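Local coordinates for protein ORF10 (Moritella marina, PDB 6RIW) that probably elongates acyl chains during polyunsaturated fatty acid synthesis, as the ketosynthase-chain length factor didomain of a larger multidomain synthase, at residues D475-S480 against Q554-Q559; E503-G508 against V741-A746; N563-G568 against A651-S656; S828-N833 against I846-L851. All blocks are in the same frame, centred on the assembly; numbering follows the deposited sequence.

Interaction 1: D475-S480 against Q554-Q559; sequences DSHFGS and QLMMMQ
In the second ketosynthase-like unit of this didomain, His477 on strand 469-478 meets Met556 on helix 552-567. The two side chains cross at about a right angle. Met556 lies over one face of the imidazole. Met556 SD makes a sulfur-aromatic contact, 3.8 Å from His477 ND1 and shifted toward the rim. The terminal methyl makes a CH-pi contact, with Met556 CE 4.1 Å from the centroid of the His477 ring and 15° off its normal. Bends at chi2 and chi3 fold the Met556 chain so that sulfur and methyl both rest on this face. The imidazole reaches the helix because its CG is anti to the backbone N (chi1 -172°). Here a helix of the thiolase-like fold packs on a strand that pairs antiparallel with strand 741-752, and Met556 also touches Ala745 there. A water in the ring plane of His477 joins the polar ends. It is 2.9 Å from His477 ND1 and donates to Gln559 OE1 at 2.6 Å. Gln559 NE2 bonds the carbonyl of Asp534, which is likely to restrain the amide. Replacing His477 by an alanine would probably leave the sulfur and methyl of Met556 without their ring face and the bridging water without its strand-side anchor. Asp475 comes near the carbonyl of Gln559 without bonding to it. Its carboxylate instead bonds Asn563, on the same helix, and Leu484 N.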
# COMPACT_ATOMS: atom_id res chain seq x y z
N ASP A 475 -5.05 -17.67 12.71
CA ASP A 475 -6.02 -17.03 13.60
C ASP A 475 -6.95 -16.16 12.75
O ASP A 475 -6.60 -15.74 11.65
CB ASP A 475 -5.36 -16.21 14.71
CG ASP A 475 -6.38 -15.75 15.78
OD1 ASP A 475 -7.34 -16.49 16.11
OD2 ASP A 475 -6.22 -14.62 16.30
N SER A 476 -8.14 -15.89 13.29
CA SER A 476 -9.15 -15.18 12.53
C SER A 476 -10.02 -14.34 13.46
O SER A 476 -10.36 -14.77 14.56
CB SER A 476 -10.02 -16.16 11.75
OG SER A 476 -10.70 -17.03 12.65
N HIS A 477 -10.43 -13.18 12.97
CA HIS A 477 -11.38 -12.33 13.68
C HIS A 477 -12.32 -11.73 12.63
O HIS A 477 -11.99 -10.72 11.99
CB HIS A 477 -10.63 -11.26 14.47
CG HIS A 477 -11.51 -10.45 15.37
ND1 HIS A 477 -11.00 -9.73 16.43
CD2 HIS A 477 -12.84 -10.23 15.36
CE1 HIS A 477 -11.99 -9.11 17.04
NE2 HIS A 477 -13.12 -9.39 16.41
N PHE A 478 -13.47 -12.38 12.42
CA PHE A 478 -14.45 -11.98 11.41
C PHE A 478 -15.76 -11.70 12.12
O PHE A 478 -16.39 -12.62 12.66
CB PHE A 478 -14.64 -13.07 10.37
CG PHE A 478 -13.47 -13.25 9.46
CD1 PHE A 478 -13.10 -12.24 8.58
CD2 PHE A 478 -12.76 -14.44 9.46
CE1 PHE A 478 -12.03 -12.40 7.72
CE2 PHE A 478 -11.68 -14.62 8.60
CZ PHE A 478 -11.32 -13.58 7.73
N GLY A 479 -16.18 -10.43 12.13
CA GLY A 479 -17.42 -10.13 12.82
C GLY A 479 -17.28 -10.49 14.28
O GLY A 479 -16.23 -10.30 14.89
N SER A 480 -18.34 -11.07 14.85
CA SER A 480 -18.25 -11.48 16.25
C SER A 480 -17.55 -12.82 16.44
O SER A 480 -17.42 -13.26 17.59
CB SER A 480 -19.66 -11.52 16.86
OG SER A 480 -20.45 -12.43 16.12
N GLN A 554 -4.67 -1.45 12.15
CA GLN A 554 -3.37 -1.97 12.56
C GLN A 554 -3.50 -2.87 13.80
O GLN A 554 -2.85 -3.92 13.87
CB GLN A 554 -2.40 -0.82 12.80
CG GLN A 554 -2.12 -0.05 11.49
CD GLN A 554 -0.69 0.52 11.40
OE1 GLN A 554 0.05 0.56 12.39
NE2 GLN A 554 -0.30 0.95 10.19
N LEU A 555 -4.35 -2.50 14.76
CA LEU A 555 -4.48 -3.33 15.96
C LEU A 555 -5.06 -4.70 15.62
O LEU A 555 -4.61 -5.72 16.15
CB LEU A 555 -5.37 -2.63 16.98
CG LEU A 555 -4.75 -1.34 17.53
CD1 LEU A 555 -5.78 -0.53 18.28
CD2 LEU A 555 -3.58 -1.69 18.42
N MET A 556 -6.07 -4.74 14.75
CA MET A 556 -6.66 -6.01 14.36
C MET A 556 -5.65 -6.92 13.68
O MET A 556 -5.60 -8.12 13.96
CB MET A 556 -7.85 -5.80 13.42
CG MET A 556 -9.04 -5.17 14.08
SD MET A 556 -10.16 -6.41 14.74
CE MET A 556 -10.79 -7.14 13.23
N MET A 557 -4.85 -6.36 12.75
CA MET A 557 -3.85 -7.15 12.05
C MET A 557 -2.79 -7.67 13.03
O MET A 557 -2.35 -8.82 12.94
CB MET A 557 -3.18 -6.31 10.95
CG MET A 557 -1.90 -6.96 10.36
SD MET A 557 -0.38 -6.43 11.22
CE MET A 557 0.75 -7.74 10.75
N MET A 558 -2.39 -6.83 13.97
CA MET A 558 -1.32 -7.22 14.88
C MET A 558 -1.75 -8.37 15.77
O MET A 558 -0.97 -9.30 16.02
CB MET A 558 -0.91 -6.02 15.74
CG MET A 558 -0.09 -4.99 14.96
SD MET A 558 -0.31 -3.37 15.73
CE MET A 558 0.78 -3.59 17.12
N GLN A 559 -3.00 -8.33 16.25
CA GLN A 559 -3.49 -9.39 17.13
C GLN A 559 -3.57 -10.73 16.41
O GLN A 559 -3.14 -11.76 16.95
CB GLN A 559 -4.85 -9.01 17.71
CG GLN A 559 -5.37 -9.96 18.74
CD GLN A 559 -6.40 -9.32 19.64
OE1 GLN A 559 -7.52 -9.05 19.21
NE2 GLN A 559 -6.01 -9.04 20.88
O HOH W 1 -8.27 -10.50 17.14

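Interaction 2: E503-G508 against V741-A746; sequences EQRWKG and VGEGAA
Arg505 and Glu743 approach from opposite directions and meet with their flat groups nearly coplanar, the guanidinium and carboxylate planes 12° apart. The contact is a side-on, two-pronged salt bridge. Arg505 NE donates to Glu743 OE2 at 2.9 Å, and Arg505 NH2 donates to Glu743 OE1 at 2.8 Å. Both bonds are close to straight. Each carboxylate oxygen uses its syn lone pair and lies almost in the guanidinium plane. Glu743 can span the gap because its chain is extended beyond CG. Arg505 bends at chi2 (73°), which turns the NE edge of its guanidinium to the acid. Arg505 sits in a type I turn from Gln504 to Lys507. In the thiolase-like fold this pair ties the loop between helices 484-492 and 513-519 to the break in strand 741-752. The strand runs beside strand 469-478, and Glu743 pairs there through its backbone with Gly479. Both charges are buried and have further partners, which probably restrain the carboxylate and stabilise its negative charge. Arg505 NH1 forms a second salt bridge with Glu587. Glu743 OE1 also accepts from the backbone N of Gly697, and Glu743 OE2 from that of Val530.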
# COMPACT_ATOMS: atom_id res chain seq x y z
N GLU A 503 -23.66 0.80 17.14
CA GLU A 503 -24.09 2.19 17.27
C GLU A 503 -23.04 3.21 16.85
O GLU A 503 -23.39 4.24 16.27
CB GLU A 503 -24.54 2.48 18.72
CG GLU A 503 -25.92 1.92 18.93
CD GLU A 503 -26.76 2.70 19.95
OE1 GLU A 503 -26.17 3.42 20.80
OE2 GLU A 503 -28.01 2.56 19.87
N GLN A 504 -21.75 2.97 17.13
CA GLN A 504 -20.72 3.95 16.79
C GLN A 504 -19.97 3.62 15.50
O GLN A 504 -19.07 4.38 15.12
CB GLN A 504 -19.71 4.04 17.93
CG GLN A 504 -20.28 4.68 19.20
CD GLN A 504 -19.28 4.56 20.33
OE1 GLN A 504 -18.14 4.99 20.19
NE2 GLN A 504 -19.69 3.95 21.44
N ARG A 505 -20.31 2.54 14.83
CA ARG A 505 -19.49 2.06 13.73
C ARG A 505 -19.41 3.06 12.57
O ARG A 505 -18.38 3.16 11.91
CB ARG A 505 -20.02 0.71 13.24
CG ARG A 505 -19.18 0.06 12.10
CD ARG A 505 -17.85 -0.49 12.65
NE ARG A 505 -16.92 -0.87 11.58
CZ ARG A 505 -16.09 -0.00 11.00
NH1 ARG A 505 -16.09 1.29 11.36
NH2 ARG A 505 -15.24 -0.42 10.06
N TRP A 506 -20.51 3.76 12.26
CA TRP A 506 -20.48 4.82 11.24
C TRP A 506 -20.48 6.23 11.84
O TRP A 506 -20.83 7.20 11.16
CB TRP A 506 -21.67 4.68 10.28
CG TRP A 506 -21.59 3.50 9.34
CD1 TRP A 506 -20.63 2.52 9.32
CD2 TRP A 506 -22.52 3.17 8.31
NE1 TRP A 506 -20.91 1.60 8.31
CE2 TRP A 506 -22.08 1.98 7.69
CE3 TRP A 506 -23.69 3.79 7.83
CZ2 TRP A 506 -22.76 1.40 6.61
CZ3 TRP A 506 -24.37 3.21 6.76
CH2 TRP A 506 -23.91 2.02 6.17
N LYS A 507 -20.08 6.36 13.10
CA LYS A 507 -20.10 7.66 13.78
C LYS A 507 -21.48 8.30 13.69
O LYS A 507 -21.62 9.53 13.64
CB LYS A 507 -19.02 8.60 13.20
CG LYS A 507 -17.61 8.17 13.52
CD LYS A 507 -16.54 9.17 13.01
CE LYS A 507 -15.18 8.80 13.61
NZ LYS A 507 -14.10 9.83 13.43
N GLY A 508 -22.52 7.45 13.69
CA GLY A 508 -23.89 7.91 13.67
C GLY A 508 -24.38 8.41 12.34
O GLY A 508 -25.53 8.86 12.26
N VAL A 741 -22.29 -7.47 3.52
CA VAL A 741 -21.30 -6.69 4.28
C VAL A 741 -20.59 -7.58 5.29
O VAL A 741 -21.23 -8.38 6.01
CB VAL A 741 -21.99 -5.51 4.99
CG1 VAL A 741 -21.04 -4.84 5.96
CG2 VAL A 741 -22.52 -4.47 3.96
N GLY A 742 -19.26 -7.48 5.35
CA GLY A 742 -18.50 -8.14 6.39
C GLY A 742 -17.18 -7.44 6.57
O GLY A 742 -16.76 -6.65 5.71
N GLU A 743 -16.52 -7.73 7.69
CA GLU A 743 -15.19 -7.15 7.89
C GLU A 743 -14.40 -7.99 8.89
O GLU A 743 -14.96 -8.84 9.59
CB GLU A 743 -15.27 -5.69 8.38
CG GLU A 743 -15.92 -5.52 9.75
CD GLU A 743 -16.10 -4.04 10.13
OE1 GLU A 743 -15.53 -3.17 9.43
OE2 GLU A 743 -16.81 -3.72 11.12
N GLY A 744 -13.10 -7.74 8.95
CA GLY A 744 -12.26 -8.42 9.92
C GLY A 744 -10.83 -8.56 9.44
O GLY A 744 -10.36 -7.82 8.58
N ALA A 745 -10.14 -9.51 10.06
CA ALA A 745 -8.70 -9.69 9.87
C ALA A 745 -8.39 -11.15 10.15
O ALA A 745 -9.09 -11.80 10.93
CB ALA A 745 -7.89 -8.76 10.80
N ALA A 746 -7.34 -11.66 9.51
CA ALA A 746 -6.95 -13.03 9.78
C ALA A 746 -5.50 -13.21 9.34
O ALA A 746 -4.96 -12.38 8.60
CB ALA A 746 -7.89 -14.03 9.08

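Interaction 3: N563-G568 against A651-S656; sequences NAAKDG and ALWDFS
Trp653, near the end of helix 642-653, sets its indole against Ala565 and Lys566 of helix 552-567. The Ala565 methyl lies over one face of the indole, above the six-membered ring and toward its rim. Ala565 CB is 3.5 Å from Trp653 CZ2. Ala565 CB makes a CH-pi contact at 4.0 Å from the centroid of the six-membered ring of Trp653, 28° off the normal. Lys566 touches a different side of the ring. Lys566 CG is in the indole plane at the edge, 4.0 Å from Trp653 CZ2, and the two side chains cross at about a right angle. Trp653 CG is anti to its carbonyl carbon (chi1 -74°), which sends the indole across to the other helix. Within its own segment, Trp653 CB sits over the centre of the Phe655 ring, 3.4 Å above the plane. The polar contacts run through Asp562, which lies outside both segments, one turn before Lys566. Asp562 OD1 accepts from Trp653 NE1, which probably limits rotation of the indole. Asp562 OD2 forms a salt bridge to Lys566 NZ within helix 552-567. The two helices pack side by side in this thiolase-like unit, with Ala565 and Phe655 resting on Ile689 of strand 687-694 and Ala564 on strand 741-752.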
# COMPACT_ATOMS: atom_id res chain seq x y z
N ASN A 563 -1.17 -14.09 17.13
CA ASN A 563 -1.77 -15.37 17.50
C ASN A 563 -1.40 -16.47 16.51
O ASN A 563 -1.08 -17.59 16.91
CB ASN A 563 -3.29 -15.23 17.60
CG ASN A 563 -3.72 -14.45 18.83
OD1 ASN A 563 -2.96 -14.34 19.79
ND2 ASN A 563 -4.93 -13.92 18.80
N ALA A 564 -1.40 -16.15 15.20
CA ALA A 564 -1.00 -17.15 14.21
C ALA A 564 0.47 -17.55 14.40
O ALA A 564 0.82 -18.73 14.25
CB ALA A 564 -1.26 -16.61 12.79
N ALA A 565 1.33 -16.58 14.74
CA ALA A 565 2.75 -16.88 14.93
C ALA A 565 2.95 -17.82 16.11
O ALA A 565 3.76 -18.76 16.04
CB ALA A 565 3.54 -15.59 15.14
N LYS A 566 2.20 -17.60 17.20
CA LYS A 566 2.26 -18.50 18.34
C LYS A 566 1.73 -19.88 17.98
O LYS A 566 2.33 -20.91 18.33
CB LYS A 566 1.46 -17.92 19.51
CG LYS A 566 2.17 -16.76 20.21
CD LYS A 566 1.20 -15.98 21.10
CE LYS A 566 1.90 -14.82 21.79
NZ LYS A 566 0.91 -14.03 22.56
N ASP A 567 0.60 -19.93 17.26
CA ASP A 567 0.01 -21.19 16.84
C ASP A 567 0.95 -21.97 15.93
O ASP A 567 0.96 -23.21 15.96
CB ASP A 567 -1.33 -20.90 16.15
CG ASP A 567 -2.14 -22.16 15.83
OD1 ASP A 567 -2.27 -23.05 16.69
OD2 ASP A 567 -2.68 -22.24 14.70
N GLY A 568 1.74 -21.27 15.12
CA GLY A 568 2.71 -21.92 14.27
C GLY A 568 4.04 -22.26 14.92
O GLY A 568 4.94 -22.73 14.22
N ALA A 651 8.97 -6.05 14.79
CA ALA A 651 9.67 -5.48 15.94
C ALA A 651 9.32 -6.24 17.21
O ALA A 651 10.19 -6.46 18.07
CB ALA A 651 9.34 -3.99 16.08
N LEU A 652 8.07 -6.67 17.35
CA LEU A 652 7.66 -7.46 18.52
C LEU A 652 8.40 -8.79 18.59
O LEU A 652 8.80 -9.24 19.67
CB LEU A 652 6.15 -7.70 18.49
CG LEU A 652 5.58 -8.61 19.58
CD1 LEU A 652 5.76 -7.96 20.96
CD2 LEU A 652 4.10 -8.95 19.33
N TRP A 653 8.61 -9.43 17.44
CA TRP A 653 9.22 -10.75 17.39
C TRP A 653 10.70 -10.71 17.03
O TRP A 653 11.33 -11.77 16.94
CB TRP A 653 8.47 -11.64 16.38
CG TRP A 653 7.13 -12.11 16.88
CD1 TRP A 653 5.96 -11.39 16.96
CD2 TRP A 653 6.82 -13.42 17.38
NE1 TRP A 653 4.95 -12.17 17.47
CE2 TRP A 653 5.45 -13.42 17.74
CE3 TRP A 653 7.56 -14.59 17.55
CZ2 TRP A 653 4.81 -14.54 18.26
CZ3 TRP A 653 6.93 -15.71 18.07
CH2 TRP A 653 5.57 -15.68 18.41
N ASP A 654 11.26 -9.51 16.82
CA ASP A 654 12.63 -9.35 16.34
C ASP A 654 12.89 -10.15 15.06
O ASP A 654 13.91 -10.83 14.93
CB ASP A 654 13.63 -9.71 17.45
CG ASP A 654 15.03 -9.16 17.19
OD1 ASP A 654 15.19 -8.12 16.48
OD2 ASP A 654 15.99 -9.79 17.71
N PHE A 655 11.97 -10.08 14.10
CA PHE A 655 12.16 -10.76 12.83
C PHE A 655 13.02 -9.91 11.91
O PHE A 655 12.96 -8.68 11.95
CB PHE A 655 10.82 -11.04 12.13
CG PHE A 655 9.99 -12.13 12.78
CD1 PHE A 655 10.60 -13.18 13.44
CD2 PHE A 655 8.60 -12.10 12.69
CE1 PHE A 655 9.82 -14.21 14.02
CE2 PHE A 655 7.82 -13.11 13.26
CZ PHE A 655 8.44 -14.17 13.92
N SER A 656 13.78 -10.57 11.03
CA SER A 656 14.67 -9.88 10.11
C SER A 656 14.31 -10.04 8.63
O SER A 656 15.03 -9.49 7.78
CB SER A 656 16.13 -10.35 10.31
OG SER A 656 16.28 -11.74 10.03

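Interaction 4: S828-N833 against I846-L851; sequences SSVKAN and IIKTAL
Val830 and Lys848 bring the backbones to 6.7 Å between CA atoms, where the turn leading into the short helix 831-834 passes helix 841-854. Both belong to the C-terminal half of the second ketosynthase-like unit, a thiolase-like fold. Lys848 carries the contact. Its CG is anti to the backbone N (chi1 168°), and the extended chain beyond it carries the amine past Val830 to Ser828. The two side chains slide by each other in opposite directions. Val830 CB packs against Lys848 CD at 3.7 Å, and Val830 CG2 lies 3.9 Å from Lys848 CB. At the far end Lys848 NZ donates to Ser828 OG at 2.7 Å. Lys848 NZ also donates to a water 2.7 Å away, which in turn donates to Asn833 OD1 at 2.6 Å. Glu801 makes a salt bridge to the same amine, so three partners grip this buried charge, which is likely to stay protonated. A methionine in place of Lys848 would probably leave Glu801 without its positive mate and Ser828 OG without its donor. Glu801 also accepts from Val830 N through its other oxygen, which ties the turn to the same carboxylate. The turn is capped as well: Ser829 OG accepts from Lys831 N at 3.0 Å.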
# COMPACT_ATOMS: atom_id res chain seq x y z
N SER A 828 -19.64 -23.77 -2.47
CA SER A 828 -20.09 -22.94 -1.35
C SER A 828 -19.16 -21.74 -1.23
O SER A 828 -18.16 -21.64 -1.95
CB SER A 828 -20.15 -23.75 -0.05
OG SER A 828 -18.84 -24.02 0.45
N SER A 829 -19.48 -20.83 -0.31
CA SER A 829 -18.59 -19.68 -0.07
C SER A 829 -18.70 -19.24 1.38
O SER A 829 -19.80 -19.11 1.93
CB SER A 829 -18.92 -18.48 -0.97
OG SER A 829 -18.18 -17.31 -0.58
N VAL A 830 -17.53 -18.97 1.97
CA VAL A 830 -17.43 -18.44 3.31
C VAL A 830 -18.13 -17.09 3.43
O VAL A 830 -18.45 -16.66 4.54
CB VAL A 830 -15.92 -18.32 3.68
CG1 VAL A 830 -15.26 -17.20 2.89
CG2 VAL A 830 -15.75 -18.17 5.19
N LYS A 831 -18.38 -16.41 2.32
CA LYS A 831 -19.06 -15.11 2.43
C LYS A 831 -20.51 -15.26 2.90
O LYS A 831 -21.10 -14.30 3.45
CB LYS A 831 -19.02 -14.38 1.08
CG LYS A 831 -17.58 -14.03 0.68
CD LYS A 831 -17.56 -13.16 -0.60
CE LYS A 831 -16.11 -12.88 -1.09
NZ LYS A 831 -15.41 -14.19 -1.39
N ALA A 832 -21.09 -16.43 2.72
CA ALA A 832 -22.40 -16.70 3.30
C ALA A 832 -22.37 -16.68 4.83
O ALA A 832 -23.41 -16.44 5.46
CB ALA A 832 -22.92 -18.03 2.77
N ASN A 833 -21.22 -16.94 5.44
CA ASN A 833 -21.11 -16.94 6.89
C ASN A 833 -20.65 -15.59 7.44
O ASN A 833 -21.13 -15.17 8.50
CB ASN A 833 -20.13 -18.03 7.38
CG ASN A 833 -20.42 -19.36 6.73
OD1 ASN A 833 -19.86 -19.67 5.69
ND2 ASN A 833 -21.32 -20.13 7.33
N ILE A 846 -9.30 -19.17 2.45
CA ILE A 846 -8.22 -20.11 2.75
C ILE A 846 -8.42 -20.72 4.13
O ILE A 846 -8.27 -21.94 4.32
CB ILE A 846 -6.85 -19.42 2.63
CG1 ILE A 846 -6.49 -19.23 1.15
CG2 ILE A 846 -5.75 -20.24 3.37
CD1 ILE A 846 -5.20 -18.39 0.91
N ILE A 847 -8.78 -19.90 5.11
CA ILE A 847 -8.89 -20.42 6.48
C ILE A 847 -10.10 -21.35 6.63
O ILE A 847 -9.99 -22.41 7.26
CB ILE A 847 -8.93 -19.26 7.49
CG1 ILE A 847 -7.53 -18.62 7.52
CG2 ILE A 847 -9.36 -19.77 8.90
CD1 ILE A 847 -7.39 -17.50 8.54
N LYS A 848 -11.26 -20.98 6.05
CA LYS A 848 -12.38 -21.92 6.02
C LYS A 848 -11.94 -23.27 5.43
O LYS A 848 -12.23 -24.34 5.99
CB LYS A 848 -13.54 -21.38 5.19
CG LYS A 848 -14.61 -22.46 4.90
CD LYS A 848 -15.73 -21.97 3.97
CE LYS A 848 -16.58 -23.13 3.43
NZ LYS A 848 -17.60 -22.66 2.44
N THR A 849 -11.28 -23.21 4.28
CA THR A 849 -10.89 -24.43 3.57
C THR A 849 -9.86 -25.22 4.36
O THR A 849 -9.97 -26.45 4.48
CB THR A 849 -10.34 -24.05 2.19
OG1 THR A 849 -11.34 -23.36 1.44
CG2 THR A 849 -9.88 -25.28 1.41
N ALA A 850 -8.86 -24.53 4.93
CA ALA A 850 -7.87 -25.23 5.75
C ALA A 850 -8.50 -25.88 6.98
O ALA A 850 -8.12 -27.00 7.36
CB ALA A 850 -6.76 -24.27 6.17
N LEU A 851 -9.46 -25.21 7.63
CA LEU A 851 -10.11 -25.82 8.80
C LEU A 851 -10.90 -27.07 8.39
O LEU A 851 -10.86 -28.08 9.10
CB LEU A 851 -11.03 -24.81 9.50
CG LEU A 851 -10.40 -23.63 10.29
CD1 LEU A 851 -11.47 -22.61 10.74
CD2 LEU A 851 -9.58 -24.10 11.51
O HOH W 2 -19.41 -21.71 4.20

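Overall arrangement
All four contacts lie in the second ketosynthase-like unit, away from the magnesium site. Interactions 1 and 2 are closest, with centres 12 Å apart. They share the antiparallel pair of strands 469-478 and 741-752, and their segments alternate along the chain. Interactions 1 and 3 both use helix 552-567, with centres 15 Å apart. Interaction 3 is nested inside the loop closed by interaction 2, but the two do not touch. Interaction 4 comes last in the chain. Its Ile847 packs on Asp475 and Ala746, so helix 841-854 meets the strand pair. Strands 469-478 and 741-752 thus join helices from both halves of the unit.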